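Local structure of motility protein B (Helicobacter pylori, 3S06) at residues A[32-37]-A[46-51]; A[37-42]-A[77-82]; A[65-70]-A[139-144]; A[70-75]-A[134-139]. The protein probably forms the stator of the flagellar motor with MotA, is needed for rotation, and may fasten the stator to the cell wall through this periplasmic domain. All coordinates share one frame; numbering follows the deposited sequence. Where two conformers were deposited one is given.

Contact 1: A[32-37]-A[46-51]; sequences NLLFEN and DMMLYI
Leu-34 and Ile-51 meet because both side chains leave the backbone on the same rotamer: Leu-34 CG and Ile-51 CG1 each lie anti to the carbonyl carbon of their own residue (chi1 -66° in Leu-34, -79° in Ile-51). In Leu-34 CD1 continues the extended chain (chi2 170°), which leaves CD2 as the branch turned to Ile-51. The two chains cross at about a right angle. Leu-34 CD2 presses on Ile-51 CG1 at 3.5 Å, tighter than ordinary van der Waals contact, and lies 3.7 Å from Ile-51 CD1. At the other end of the contact Met-47 brings its CB to 3.5 Å from Leu-33 O, and its CG lies 3.8 Å from Asn-32 O. A water joins the two backbones where no direct hydrogen bond spans them. It donates to Leu-33 O at 2.8 Å and to Met-47 O at 2.6 Å, and accepts weakly from Ile-51 N. Met-47 O also takes the N-H of Tyr-50 at 3.2 Å, while the water stands between that oxygen and Ile-51 N. Val-97 and Val-100 of helix 86-103 pack on Leu-34 and Ile-51 respectively. This is the way into helix 48-57, which crosses over from strand 24-29 to the parallel strand 66-74, a beta-alpha-beta connection of the OmpA-like fold.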
loop_
_atom_site.group_PDB
_atom_site.type_symbol
_atom_site.label_atom_id
_atom_site.label_comp_id
_atom_site.label_asym_id
_atom_site.label_seq_id
_atom_site.Cartn_x
_atom_site.Cartn_y
_atom_site.Cartn_z
ATOM N N ASN A 32 -0.919 -28.874 12.882
ATOM C CA ASN A 32 -0.556 -30.255 12.558
ATOM C C ASN A 32 0.512 -30.402 11.460
ATOM O O ASN A 32 1.115 -31.481 11.317
ATOM C CB ASN A 32 -1.812 -31.086 12.223
ATOM C CG ASN A 32 -2.623 -30.495 11.094
ATOM O OD1 ASN A 32 -3.179 -29.412 11.222
ATOM N ND2 ASN A 32 -2.690 -31.205 9.966
ATOM N N LEU A 33 0.749 -29.352 10.677
ATOM C CA LEU A 33 1.790 -29.414 9.643
ATOM C C LEU A 33 3.193 -29.107 10.196
ATOM O O LEU A 33 4.196 -29.170 9.462
ATOM C CB LEU A 33 1.471 -28.471 8.477
ATOM C CG LEU A 33 0.113 -28.643 7.793
ATOM C CD1 LEU A 33 0.117 -27.882 6.481
ATOM C CD2 LEU A 33 -0.224 -30.110 7.554
ATOM N N LEU A 34 3.260 -28.786 11.488
ATOM C CA LEU A 34 4.515 -28.342 12.111
ATOM C C LEU A 34 4.831 -29.047 13.432
ATOM O O LEU A 34 5.973 -29.461 13.655
ATOM C CB LEU A 34 4.454 -26.823 12.380
ATOM C CG LEU A 34 4.407 -25.903 11.159
ATOM C CD1 LEU A 34 4.107 -24.459 11.607
ATOM C CD2 LEU A 34 5.726 -25.981 10.368
ATOM N N PHE A 35 3.839 -29.127 14.323
ATOM C CA PHE A 35 4.085 -29.534 15.708
ATOM C C PHE A 35 3.452 -30.869 16.044
ATOM O O PHE A 35 2.468 -31.273 15.410
ATOM C CB PHE A 35 3.532 -28.479 16.679
ATOM C CG PHE A 35 4.210 -27.148 16.560
ATOM C CD1 PHE A 35 5.442 -26.927 17.188
ATOM C CD2 PHE A 35 3.639 -26.138 15.791
ATOM C CE1 PHE A 35 6.098 -25.707 17.066
ATOM C CE2 PHE A 35 4.288 -24.876 15.665
ATOM C CZ PHE A 35 5.520 -24.685 16.300
ATOM N N GLU A 36 4.017 -31.548 17.044
ATOM C CA GLU A 36 3.437 -32.795 17.551
ATOM C C GLU A 36 2.021 -32.543 18.095
ATOM O O GLU A 36 1.129 -33.373 17.924
ATOM C CB GLU A 36 4.329 -33.392 18.636
ATOM C CG GLU A 36 5.707 -33.791 18.094
ATOM C CD GLU A 36 6.583 -34.504 19.108
ATOM O OE1 GLU A 36 7.590 -35.087 18.666
ATOM O OE2 GLU A 36 6.282 -34.478 20.320
ATOM N N ASN A 37 1.820 -31.387 18.734
ATOM C CA ASN A 37 0.491 -31.045 19.259
ATOM C C ASN A 37 0.293 -29.531 19.299
ATOM O O ASN A 37 1.218 -28.778 18.969
ATOM C CB ASN A 37 0.274 -31.654 20.654
ATOM C CG ASN A 37 1.323 -31.220 21.637
ATOM O OD1 ASN A 37 1.430 -30.037 21.949
ATOM N ND2 ASN A 37 2.112 -32.168 22.134
ATOM N N ASP A 46 8.927 -35.516 11.602
ATOM C CA ASP A 46 8.455 -36.232 10.418
ATOM C C ASP A 46 7.678 -35.349 9.409
ATOM O O ASP A 46 7.422 -35.787 8.293
ATOM C CB ASP A 46 7.675 -37.504 10.818
ATOM C CG ASP A 46 8.517 -38.469 11.650
ATOM O OD1 ASP A 46 9.738 -38.559 11.396
ATOM O OD2 ASP A 46 7.976 -39.127 12.569
ATOM N N MET A 47 7.352 -34.108 9.780
ATOM C CA MET A 47 6.693 -33.146 8.876
ATOM C C MET A 47 7.637 -32.156 8.204
ATOM O O MET A 47 7.195 -31.313 7.414
ATOM C CB MET A 47 5.665 -32.292 9.642
ATOM C CG MET A 47 4.360 -32.940 10.012
ATOM S SD MET A 47 3.332 -33.360 8.578
ATOM C CE MET A 47 3.768 -35.064 8.419
ATOM N N MET A 48 8.927 -32.248 8.503
ATOM C CA MET A 48 9.834 -31.162 8.138
ATOM C C MET A 48 10.080 -30.977 6.645
ATOM O O MET A 48 10.589 -29.935 6.233
ATOM C CB MET A 48 11.124 -31.217 8.959
ATOM C CG MET A 48 10.908 -30.756 10.411
ATOM S SD MET A 48 10.252 -29.069 10.526
ATOM C CE MET A 48 8.483 -29.314 10.760
ATOM N N LEU A 49 9.659 -31.961 5.844
ATOM C CA LEU A 49 9.624 -31.831 4.371
ATOM C C LEU A 49 9.010 -30.493 3.957
ATOM O O LEU A 49 9.561 -29.796 3.108
ATOM C CB LEU A 49 8.802 -32.984 3.746
ATOM C CG LEU A 49 8.529 -33.071 2.232
ATOM C CD1 LEU A 49 7.953 -34.425 1.892
ATOM C CD2 LEU A 49 7.608 -31.942 1.685
ATOM N N TYR A 50 7.863 -30.159 4.559
ATOM C CA TYR A 50 7.110 -28.968 4.188
ATOM C C TYR A 50 7.867 -27.683 4.502
ATOM O O TYR A 50 7.899 -26.768 3.681
ATOM C CB TYR A 50 5.722 -28.955 4.839
ATOM C CG TYR A 50 4.705 -28.146 4.064
ATOM C CD1 TYR A 50 3.823 -28.767 3.194
ATOM C CD2 TYR A 50 4.626 -26.754 4.206
ATOM C CE1 TYR A 50 2.875 -28.034 2.482
ATOM C CE2 TYR A 50 3.682 -26.008 3.502
ATOM C CZ TYR A 50 2.802 -26.659 2.645
ATOM O OH TYR A 50 1.867 -25.939 1.939
ATOM N N ILE A 51 8.481 -27.628 5.684
ATOM C CA ILE A 51 9.310 -26.470 6.061
ATOM C C ILE A 51 10.538 -26.286 5.193
ATOM O O ILE A 51 10.938 -25.165 4.892
ATOM C CB ILE A 51 9.731 -26.502 7.550
ATOM C CG1 ILE A 51 8.566 -26.028 8.389
ATOM C CG2 ILE A 51 10.863 -25.486 7.798
ATOM C CD1 ILE A 51 8.250 -24.494 8.174
HETATM O O HOH W 1 6.586 -28.807 7.956
#

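Contact 2: A[37-42]-A[77-82]; sequences NATSDA and PLVKTR
Arg-82 reaches Asp-41 from one loop to another. From CB its CG takes the place between backbone N and carbonyl carbon (chi1 89°), and the chain runs nearly straight to CD before turning at chi3 (147°) to present the guanidinium end-on. CZ comes to 3.4 Å from Asp-41 OD1. At the tip, NH2 gives a hydrogen bond of 2.6 Å to Asp-41 OD1 and NH1 one of 3.2 Å to Asp-41 OD2, each oxygen met on its syn side. The two-nitrogen salt bridge is twisted rather than flat, carboxylate and guanidinium planes standing 52° apart. Further along, Lys-80 lays CE against Ser-40 CB at 3.8 Å, and Val-79 CG1 sits 3.7 Å from Thr-39 CB, the two side chains crossing at about a right angle. A water strings the backbones together, donating to Thr-39 O at 2.8 Å and accepting from Val-79 N at 3.0 Å. Asn-37 OD1 takes the N-H of Thr-39, an Asx turn that shapes the first loop. The contact is at the surface, joining the loop before helix 48-57 to the one between strand 66-74 and helix 86-103; both loops touch that last helix, Asn-92 and Arg-93 meeting Asp-41, and His-86 and Leu-89 meeting Leu-78.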
loop_
_atom_site.group_PDB
_atom_site.type_symbol
_atom_site.label_atom_id
_atom_site.label_comp_id
_atom_site.label_asym_id
_atom_site.label_seq_id
_atom_site.Cartn_x
_atom_site.Cartn_y
_atom_site.Cartn_z
ATOM N N ASN A 37 1.820 -31.387 18.734
ATOM C CA ASN A 37 0.491 -31.045 19.259
ATOM C C ASN A 37 0.293 -29.531 19.299
ATOM O O ASN A 37 1.218 -28.778 18.969
ATOM C CB ASN A 37 0.274 -31.654 20.654
ATOM C CG ASN A 37 1.323 -31.220 21.637
ATOM O OD1 ASN A 37 1.430 -30.037 21.949
ATOM N ND2 ASN A 37 2.112 -32.168 22.134
ATOM N N ALA A 38 -0.890 -29.096 19.719
ATOM C CA ALA A 38 -1.214 -27.659 19.695
ATOM C C ALA A 38 -0.909 -26.914 21.007
ATOM O O ALA A 38 -1.153 -25.694 21.117
ATOM C CB ALA A 38 -2.667 -27.483 19.293
ATOM N N THR A 39 -0.346 -27.628 21.983
ATOM C CA THR A 39 -0.168 -27.109 23.333
ATOM C C THR A 39 1.299 -27.034 23.796
ATOM O O THR A 39 1.582 -26.732 24.960
ATOM C CB THR A 39 -1.014 -27.926 24.359
ATOM O OG1 THR A 39 -0.650 -29.303 24.298
ATOM C CG2 THR A 39 -2.492 -27.825 24.013
ATOM N N SER A 40 2.222 -27.311 22.877
ATOM C CA SER A 40 3.649 -27.240 23.176
ATOM C C SER A 40 4.422 -26.832 21.922
ATOM O O SER A 40 3.841 -26.721 20.846
ATOM C CB SER A 40 4.148 -28.580 23.726
ATOM O OG SER A 40 4.392 -29.497 22.683
ATOM N N ASP A 41 5.720 -26.593 22.065
ATOM C CA ASP A 41 6.523 -26.121 20.936
ATOM C C ASP A 41 7.368 -27.220 20.317
ATOM O O ASP A 41 8.341 -26.930 19.618
ATOM C CB ASP A 41 7.379 -24.907 21.325
ATOM C CG ASP A 41 8.390 -25.210 22.444
ATOM O OD1 ASP A 41 8.344 -26.308 23.028
ATOM O OD2 ASP A 41 9.223 -24.322 22.737
ATOM N N ALA A 42 7.001 -28.477 20.558
ATOM C CA ALA A 42 7.772 -29.612 20.041
ATOM C C ALA A 42 7.491 -29.836 18.544
ATOM O O ALA A 42 6.370 -30.168 18.155
ATOM C CB ALA A 42 7.464 -30.896 20.861
ATOM N N PRO A 77 -6.829 -24.377 27.473
ATOM C CA PRO A 77 -6.044 -24.011 28.670
ATOM C C PRO A 77 -4.580 -24.456 28.549
ATOM O O PRO A 77 -4.278 -25.396 27.818
ATOM C CB PRO A 77 -6.746 -24.765 29.805
ATOM C CG PRO A 77 -8.165 -25.012 29.291
ATOM C CD PRO A 77 -8.018 -25.197 27.812
ATOM N N LEU A 78 -3.688 -23.766 29.241
ATOM C CA LEU A 78 -2.256 -24.104 29.206
ATOM C C LEU A 78 -2.006 -25.450 29.903
ATOM O O LEU A 78 -2.563 -25.718 30.972
ATOM C CB LEU A 78 -1.434 -22.981 29.837
ATOM C CG LEU A 78 -1.600 -21.615 29.159
ATOM C CD1 LEU A 78 -1.005 -20.502 29.997
ATOM C CD2 LEU A 78 -0.978 -21.597 27.736
ATOM N N VAL A 79 -1.182 -26.296 29.296
ATOM C CA VAL A 79 -0.951 -27.627 29.847
ATOM C C VAL A 79 0.331 -27.647 30.683
ATOM O O VAL A 79 0.395 -28.310 31.713
ATOM C CB VAL A 79 -0.920 -28.733 28.749
ATOM C CG1 VAL A 79 -2.146 -28.628 27.831
ATOM C CG2 VAL A 79 0.361 -28.668 27.930
ATOM N N LYS A 80 1.332 -26.896 30.221
ATOM C CA LYS A 80 2.680 -26.924 30.798
ATOM C C LYS A 80 2.917 -25.722 31.677
ATOM O O LYS A 80 2.529 -24.595 31.331
ATOM C CB LYS A 80 3.720 -26.935 29.675
ATOM C CG LYS A 80 4.071 -28.337 29.221
ATOM C CD LYS A 80 4.154 -28.453 27.712
ATOM C CE LYS A 80 4.466 -29.894 27.310
ATOM N NZ LYS A 80 5.828 -30.318 27.788
ATOM N N THR A 81 3.549 -25.987 32.820
ATOM C CA THR A 81 4.031 -24.962 33.736
ATOM C C THR A 81 4.909 -23.918 33.035
ATOM O O THR A 81 4.816 -22.727 33.327
ATOM C CB THR A 81 4.815 -25.609 34.917
ATOM O OG1 THR A 81 5.913 -26.380 34.406
ATOM C CG2 THR A 81 3.904 -26.531 35.713
ATOM N N ARG A 82 5.733 -24.366 32.088
ATOM C CA ARG A 82 6.722 -23.483 31.436
ATOM C C ARG A 82 6.136 -22.362 30.564
ATOM O O ARG A 82 6.772 -21.320 30.384
ATOM C CB ARG A 82 7.821 -24.267 30.711
ATOM C CG ARG A 82 7.554 -24.638 29.285
ATOM C CD ARG A 82 8.866 -25.050 28.655
ATOM N NE ARG A 82 8.658 -26.090 27.661
ATOM C CZ ARG A 82 8.903 -25.960 26.361
ATOM N NH1 ARG A 82 9.397 -24.823 25.867
ATOM N NH2 ARG A 82 8.664 -26.983 25.550
HETATM O O HOH W 2 0.117 -25.292 26.827
#

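Contact 3: A[65-70]-A[139-144]; sequences VHINVR and IFFSTD
His-66 with Ser-142 and Asn-68 with Phe-140 are hydrogen-bonded pairs of an antiparallel ladder, each closed by two backbone N-H...O bonds, the longest 3.0 Å from Ser-142 N to His-66 O, while Ile-67 with Phe-141 and Val-69 with Ile-139 are the non-hydrogen-bonded pairs between and beyond. On the face with Phe-140, Arg-70 lays its guanidinium over the ring. The planes are 21° apart, CZ stands 4.0 Å from the ring centroid in a cation-pi contact, and NH2 lies over the middle of the ring. Phe-140 gets there by setting CG anti to its N (chi1 176°), and Arg-70 by extending from CG to NE; Glu-138 holds the arginine's NH1. Further along this face a water bridges His-66 ND1 and Ser-142 OG, 2.9 Å from each. In the conformer given, Asp-144 CG lies 3.5 Å from His-66 CE1, at the edge of the imidazole, with carboxylate and ring planes 73° apart. The opposite face is apolar. In the conformer given, Ile-67 CG2 lies 3.5 Å from Ile-139 CG2, and Ile-67 CG1 lies 4.1 Å from Phe-141 CD1, both pairs side by side and pointing the same way. Val-65 and Phe-141 also pack on Ile-151 of a second subunit. Strands 66-74 and 137-142 are thus zipped together as antiparallel neighbours inside the mixed sheet of the OmpA-like domain.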
loop_
_atom_site.group_PDB
_atom_site.type_symbol
_atom_site.label_atom_id
_atom_site.label_comp_id
_atom_site.label_asym_id
_atom_site.label_seq_id
_atom_site.Cartn_x
_atom_site.Cartn_y
_atom_site.Cartn_z
ATOM N N VAL A 65 13.121 -8.443 1.339
ATOM C CA VAL A 65 11.898 -9.035 1.876
ATOM C C VAL A 65 12.145 -9.379 3.345
ATOM O O VAL A 65 13.203 -9.911 3.703
ATOM C CB VAL A 65 11.418 -10.269 1.077
ATOM C CG1 VAL A 65 10.112 -10.808 1.660
ATOM C CG2 VAL A 65 11.227 -9.899 -0.401
ATOM N N HIS A 66 11.185 -9.017 4.187
ATOM C CA HIS A 66 11.223 -9.323 5.605
ATOM C C HIS A 66 10.293 -10.486 5.851
ATOM O O HIS A 66 9.189 -10.520 5.319
ATOM C CB HIS A 66 10.784 -8.093 6.418
ATOM C CG HIS A 66 11.715 -6.933 6.260
ATOM N ND1 HIS A 66 11.399 -5.654 6.666
ATOM C CD2 HIS A 66 12.964 -6.866 5.737
ATOM C CE1 HIS A 66 12.410 -4.847 6.393
ATOM N NE2 HIS A 66 13.372 -5.555 5.826
ATOM N N ILE A 67 10.778 -11.457 6.622
ATOM C CA ILE A 67 10.031 -12.678 6.917
ATOM C C ILE A 67 9.695 -12.710 8.412
ATOM O O ILE A 67 10.602 -12.745 9.265
ATOM C CB ILE A 67 10.902 -13.910 6.537
ATOM C CG1 ILE A 67 11.262 -13.815 5.044
ATOM C CG2 ILE A 67 10.132 -15.226 6.801
ATOM C CD1 ILE A 67 12.483 -14.693 4.641
ATOM N N ASN A 68 8.399 -12.702 8.737
ATOM C CA ASN A 68 7.988 -12.654 10.130
ATOM C C ASN A 68 7.175 -13.901 10.430
ATOM O O ASN A 68 6.145 -14.138 9.791
ATOM C CB ASN A 68 7.155 -11.384 10.386
ATOM C CG ASN A 68 6.663 -11.279 11.830
ATOM O OD1 ASN A 68 5.447 -11.285 12.064
ATOM N ND2 ASN A 68 7.583 -11.139 12.790
ATOM N N VAL A 69 7.652 -14.694 11.391
ATOM C CA VAL A 69 6.993 -15.933 11.763
ATOM C C VAL A 69 6.024 -15.665 12.927
ATOM O O VAL A 69 6.456 -15.318 14.021
ATOM C CB VAL A 69 8.032 -17.017 12.148
ATOM C CG1 VAL A 69 7.316 -18.331 12.411
ATOM C CG2 VAL A 69 9.129 -17.184 11.036
ATOM N N ARG A 70 4.720 -15.861 12.678
ATOM C CA ARG A 70 3.662 -15.459 13.622
ATOM C C ARG A 70 2.928 -16.631 14.264
ATOM O O ARG A 70 2.434 -17.505 13.559
ATOM C CB ARG A 70 2.610 -14.637 12.867
ATOM C CG ARG A 70 3.156 -13.427 12.086
ATOM C CD ARG A 70 1.992 -12.916 11.223
ATOM N NE ARG A 70 2.082 -11.526 10.872
ATOM C CZ ARG A 70 1.096 -10.887 10.249
ATOM N NH1 ARG A 70 -0.018 -11.523 9.888
ATOM N NH2 ARG A 70 1.231 -9.621 9.976
ATOM N N ILE A 139 3.653 -17.535 8.102
ATOM C CA ILE A 139 4.864 -16.863 7.662
ATOM C C ILE A 139 4.390 -15.680 6.836
ATOM O O ILE A 139 3.672 -15.833 5.842
ATOM C CB ILE A 139 5.810 -17.766 6.863
ATOM C CG1 ILE A 139 6.114 -19.039 7.644
ATOM C CG2 ILE A 139 7.135 -17.010 6.543
ATOM C CD1 ILE A 139 6.883 -20.029 6.852
ATOM N N PHE A 140 4.786 -14.500 7.281
ATOM C CA PHE A 140 4.291 -13.241 6.696
ATOM C C PHE A 140 5.461 -12.563 6.000
ATOM O O PHE A 140 6.537 -12.371 6.615
ATOM C CB PHE A 140 3.711 -12.361 7.805
ATOM C CG PHE A 140 3.269 -10.994 7.332
ATOM C CD1 PHE A 140 2.256 -10.867 6.392
ATOM C CD2 PHE A 140 3.876 -9.841 7.831
ATOM C CE1 PHE A 140 1.840 -9.579 5.955
ATOM C CE2 PHE A 140 3.458 -8.566 7.410
ATOM C CZ PHE A 140 2.440 -8.456 6.448
ATOM N N PHE A 141 5.254 -12.242 4.722
ATOM C CA PHE A 141 6.277 -11.644 3.878
ATOM C C PHE A 141 5.912 -10.193 3.608
ATOM O O PHE A 141 4.838 -9.910 3.087
ATOM C CB PHE A 141 6.373 -12.385 2.549
ATOM C CG PHE A 141 6.715 -13.845 2.696
ATOM C CD1 PHE A 141 8.032 -14.268 2.536
ATOM C CD2 PHE A 141 5.728 -14.788 2.971
ATOM C CE1 PHE A 141 8.361 -15.627 2.666
ATOM C CE2 PHE A 141 6.040 -16.138 3.103
ATOM C CZ PHE A 141 7.352 -16.556 2.933
ATOM N N SER A 142 6.817 -9.272 3.923
ATOM C CA SER A 142 6.515 -7.837 3.786
ATOM C C SER A 142 7.788 -7.051 3.474
ATOM O O SER A 142 8.848 -7.636 3.323
ATOM C CB SER A 142 5.881 -7.290 5.071
ATOM O OG SER A 142 6.849 -7.286 6.115
ATOM N N THR A 143 7.677 -5.728 3.304
ATOM C CA THR A 143 8.870 -4.869 3.262
ATOM C C THR A 143 8.637 -3.649 4.170
ATOM O O THR A 143 7.534 -3.459 4.659
ATOM C CB THR A 143 9.239 -4.394 1.825
ATOM O OG1 THR A 143 8.265 -3.448 1.370
ATOM C CG2 THR A 143 9.322 -5.564 0.823
ATOM N N ASP A 144 9.647 -2.822 4.433
ATOM C CA ASP A 144 9.363 -1.594 5.203
ATOM C C ASP A 144 9.437 -0.324 4.344
ATOM O O ASP A 144 9.766 0.763 4.850
ATOM C CB ASP A 144 10.214 -1.477 6.496
ATOM C CG ASP A 144 11.709 -1.389 6.224
ATOM O OD1 ASP A 144 12.134 -1.450 5.048
ATOM O OD2 ASP A 144 12.466 -1.256 7.213
HETATM O O HOH W 3 8.560 -5.191 7.258
#

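Contact 4: A[70-75]-A[134-139]; sequences RGFTDD and NNRVEI
An antiparallel strand pair of the central sheet runs out here: Arg-70 with Glu-138 is a hydrogen-bonded pair and Gly-71 with Val-137 a non-hydrogen-bonded one, after which backbone pairing thins to a single bond, Phe-72 N to Arg-136 O (3.2 Å). Side chains take over. The guanidinium of Arg-136 lies flat on the Phe-72 ring, planes 19° apart, with CZ 3.8 Å above the ring centroid, making a cation-pi contact. Arg-136 CG sits between backbone N and carbonyl carbon (chi1 70°), and the chain then extends to NE, which lies over the CD2-CE2 side of the Phe-72 ring. Within this OmpA-like domain, the sheet face bearing Arg-70 and Glu-138 carries a salt-bridge network, with Glu-138 shared between two arginines. Its OE1 accepts from Arg-70 NH1 at 3.1 Å, in that guanidinium's plane, and its OE2 accepts from Arg-136 NE at 2.7 Å on the anti side. Lys-28 adds a further charge to OE2, so the buried carboxylate probably stays ionised. Tyr-116 stacks with Phe-72. Toward the loop, Asn-135 turns its amide at 87° to the carboxylate of Asp-74: OD1 receives Asp-74 N at 3.3 Å from well above the carbonyl plane, and ND2 gives a weak bond to Asp-74 OD1. Asn-135 ND2 is bonded more strongly to Arg-131 O, and Asp-74 OD1 to Thr-76 OG1.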
loop_
_atom_site.group_PDB
_atom_site.type_symbol
_atom_site.label_atom_id
_atom_site.label_comp_id
_atom_site.label_asym_id
_atom_site.label_seq_id
_atom_site.Cartn_x
_atom_site.Cartn_y
_atom_site.Cartn_z
ATOM N N ARG A 70 4.720 -15.861 12.678
ATOM C CA ARG A 70 3.662 -15.459 13.622
ATOM C C ARG A 70 2.928 -16.631 14.264
ATOM O O ARG A 70 2.434 -17.505 13.559
ATOM C CB ARG A 70 2.610 -14.637 12.867
ATOM C CG ARG A 70 3.156 -13.427 12.086
ATOM C CD ARG A 70 1.992 -12.916 11.223
ATOM N NE ARG A 70 2.082 -11.526 10.872
ATOM C CZ ARG A 70 1.096 -10.887 10.249
ATOM N NH1 ARG A 70 -0.018 -11.523 9.888
ATOM N NH2 ARG A 70 1.231 -9.621 9.976
ATOM N N GLY A 71 2.822 -16.614 15.588
ATOM C CA GLY A 71 2.172 -17.697 16.341
ATOM C C GLY A 71 0.828 -17.259 16.878
ATOM O O GLY A 71 0.687 -16.112 17.332
ATOM N N PHE A 72 -0.161 -18.166 16.812
ATOM C CA PHE A 72 -1.519 -17.933 17.286
ATOM C C PHE A 72 -1.939 -19.106 18.156
ATOM O O PHE A 72 -1.485 -20.237 17.936
ATOM C CB PHE A 72 -2.511 -17.865 16.100
ATOM C CG PHE A 72 -2.283 -16.705 15.178
ATOM C CD1 PHE A 72 -3.083 -15.576 15.268
ATOM C CD2 PHE A 72 -1.281 -16.761 14.188
ATOM C CE1 PHE A 72 -2.885 -14.479 14.407
ATOM C CE2 PHE A 72 -1.050 -15.669 13.328
ATOM C CZ PHE A 72 -1.855 -14.528 13.437
ATOM N N THR A 73 -2.811 -18.844 19.132
ATOM C CA THR A 73 -3.504 -19.940 19.825
ATOM C C THR A 73 -5.013 -19.666 19.880
ATOM O O THR A 73 -5.484 -18.580 19.492
ATOM C CB THR A 73 -2.966 -20.189 21.266
ATOM O OG1 THR A 73 -3.584 -19.284 22.187
ATOM C CG2 THR A 73 -1.447 -20.008 21.345
ATOM N N ASP A 74 -5.776 -20.662 20.307
ATOM C CA ASP A 74 -7.133 -20.391 20.789
ATOM C C ASP A 74 -7.130 -20.432 22.309
ATOM O O ASP A 74 -6.054 -20.386 22.926
ATOM C CB ASP A 74 -8.165 -21.354 20.179
ATOM C CG ASP A 74 -7.856 -22.822 20.433
ATOM O OD1 ASP A 74 -6.988 -23.182 21.265
ATOM O OD2 ASP A 74 -8.538 -23.647 19.794
ATOM N N ASP A 75 -8.317 -20.543 22.927
ATOM C CA ASP A 75 -8.492 -20.518 24.372
ATOM C C ASP A 75 -8.298 -21.877 25.058
ATOM O O ASP A 75 -8.830 -22.080 26.167
ATOM C CB ASP A 75 -9.911 -20.008 24.711
ATOM C CG ASP A 75 -10.066 -18.506 24.523
ATOM O OD1 ASP A 75 -9.046 -17.799 24.386
ATOM O OD2 ASP A 75 -11.220 -18.027 24.534
ATOM N N ASN A 134 -6.726 -22.272 14.169
ATOM C CA ASN A 134 -6.661 -21.351 15.313
ATOM C C ASN A 134 -5.346 -21.430 16.096
ATOM O O ASN A 134 -4.993 -20.479 16.799
ATOM C CB ASN A 134 -7.869 -21.585 16.254
ATOM C CG ASN A 134 -9.214 -21.185 15.598
ATOM O OD1 ASN A 134 -10.284 -21.493 16.114
ATOM N ND2 ASN A 134 -9.143 -20.506 14.456
ATOM N N ASN A 135 -4.612 -22.544 15.941
ATOM C CA ASN A 135 -3.291 -22.713 16.531
ATOM C C ASN A 135 -2.165 -22.736 15.478
ATOM O O ASN A 135 -1.112 -23.376 15.659
ATOM C CB ASN A 135 -3.296 -23.984 17.397
ATOM C CG ASN A 135 -4.165 -23.802 18.622
ATOM O OD1 ASN A 135 -3.748 -23.152 19.584
ATOM N ND2 ASN A 135 -5.409 -24.299 18.570
ATOM N N ARG A 136 -2.372 -21.995 14.394
ATOM C CA ARG A 136 -1.418 -22.010 13.272
ATOM C C ARG A 136 -0.172 -21.203 13.588
ATOM O O ARG A 136 -0.146 -20.394 14.533
ATOM C CB ARG A 136 -2.064 -21.408 12.004
ATOM C CG ARG A 136 -2.305 -19.879 12.107
ATOM C CD ARG A 136 -3.245 -19.390 10.998
ATOM N NE ARG A 136 -3.556 -17.972 11.162
ATOM C CZ ARG A 136 -4.478 -17.487 11.984
ATOM N NH1 ARG A 136 -5.181 -18.304 12.777
ATOM N NH2 ARG A 136 -4.678 -16.161 12.049
ATOM N N VAL A 137 0.861 -21.435 12.787
ATOM C CA VAL A 137 1.906 -20.459 12.616
ATOM C C VAL A 137 1.775 -19.886 11.195
ATOM O O VAL A 137 1.512 -20.624 10.234
ATOM C CB VAL A 137 3.283 -21.087 12.874
ATOM C CG1 VAL A 137 4.413 -20.160 12.431
ATOM C CG2 VAL A 137 3.445 -21.441 14.384
ATOM N N GLU A 138 1.940 -18.566 11.066
ATOM C CA GLU A 138 1.944 -17.925 9.761
ATOM C C GLU A 138 3.326 -17.475 9.388
ATOM O O GLU A 138 4.113 -17.094 10.260
ATOM C CB GLU A 138 1.076 -16.657 9.816
ATOM C CG GLU A 138 -0.385 -16.948 9.894
ATOM C CD GLU A 138 -1.245 -15.699 9.887
ATOM O OE1 GLU A 138 -0.706 -14.559 9.978
ATOM O OE2 GLU A 138 -2.471 -15.888 9.785
ATOM N N ILE A 139 3.653 -17.535 8.102
ATOM C CA ILE A 139 4.864 -16.863 7.662
ATOM C C ILE A 139 4.390 -15.680 6.836
ATOM O O ILE A 139 3.672 -15.833 5.842
ATOM C CB ILE A 139 5.810 -17.766 6.863
ATOM C CG1 ILE A 139 6.114 -19.039 7.644
ATOM C CG2 ILE A 139 7.135 -17.010 6.543
ATOM C CD1 ILE A 139 6.883 -20.029 6.852
HETATM O O HOH W 4 0.978 -21.321 17.114
HETATM O O HOH W 5 -10.825 -22.692 18.699
#

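Overall arrangement
Contacts 3 and 4 are one strand pairing, 66-74 against 137-142, seen at its two halves and sharing Arg-70 and Ile-139; contact 3 is the more regular ladder, whereas contact 4 trades backbone bonds for charged and amide groups where regular pairing gives out beside Asn-135 and Arg-136. Contacts 1 and 4 are buried, contact 3 partly so; contact 1 is apolar apart from its bridging water, and it meets contact 4 where Leu-34 and Phe-35 pack on Val-137. Contact 2 is the surface member, held by a salt bridge and a water between two loops; it shares Asn-37 with contact 1, and Ala-38 touches Asn-135 of contact 4. Contacts 2 and 3 lie on opposite sides of the chain's centre.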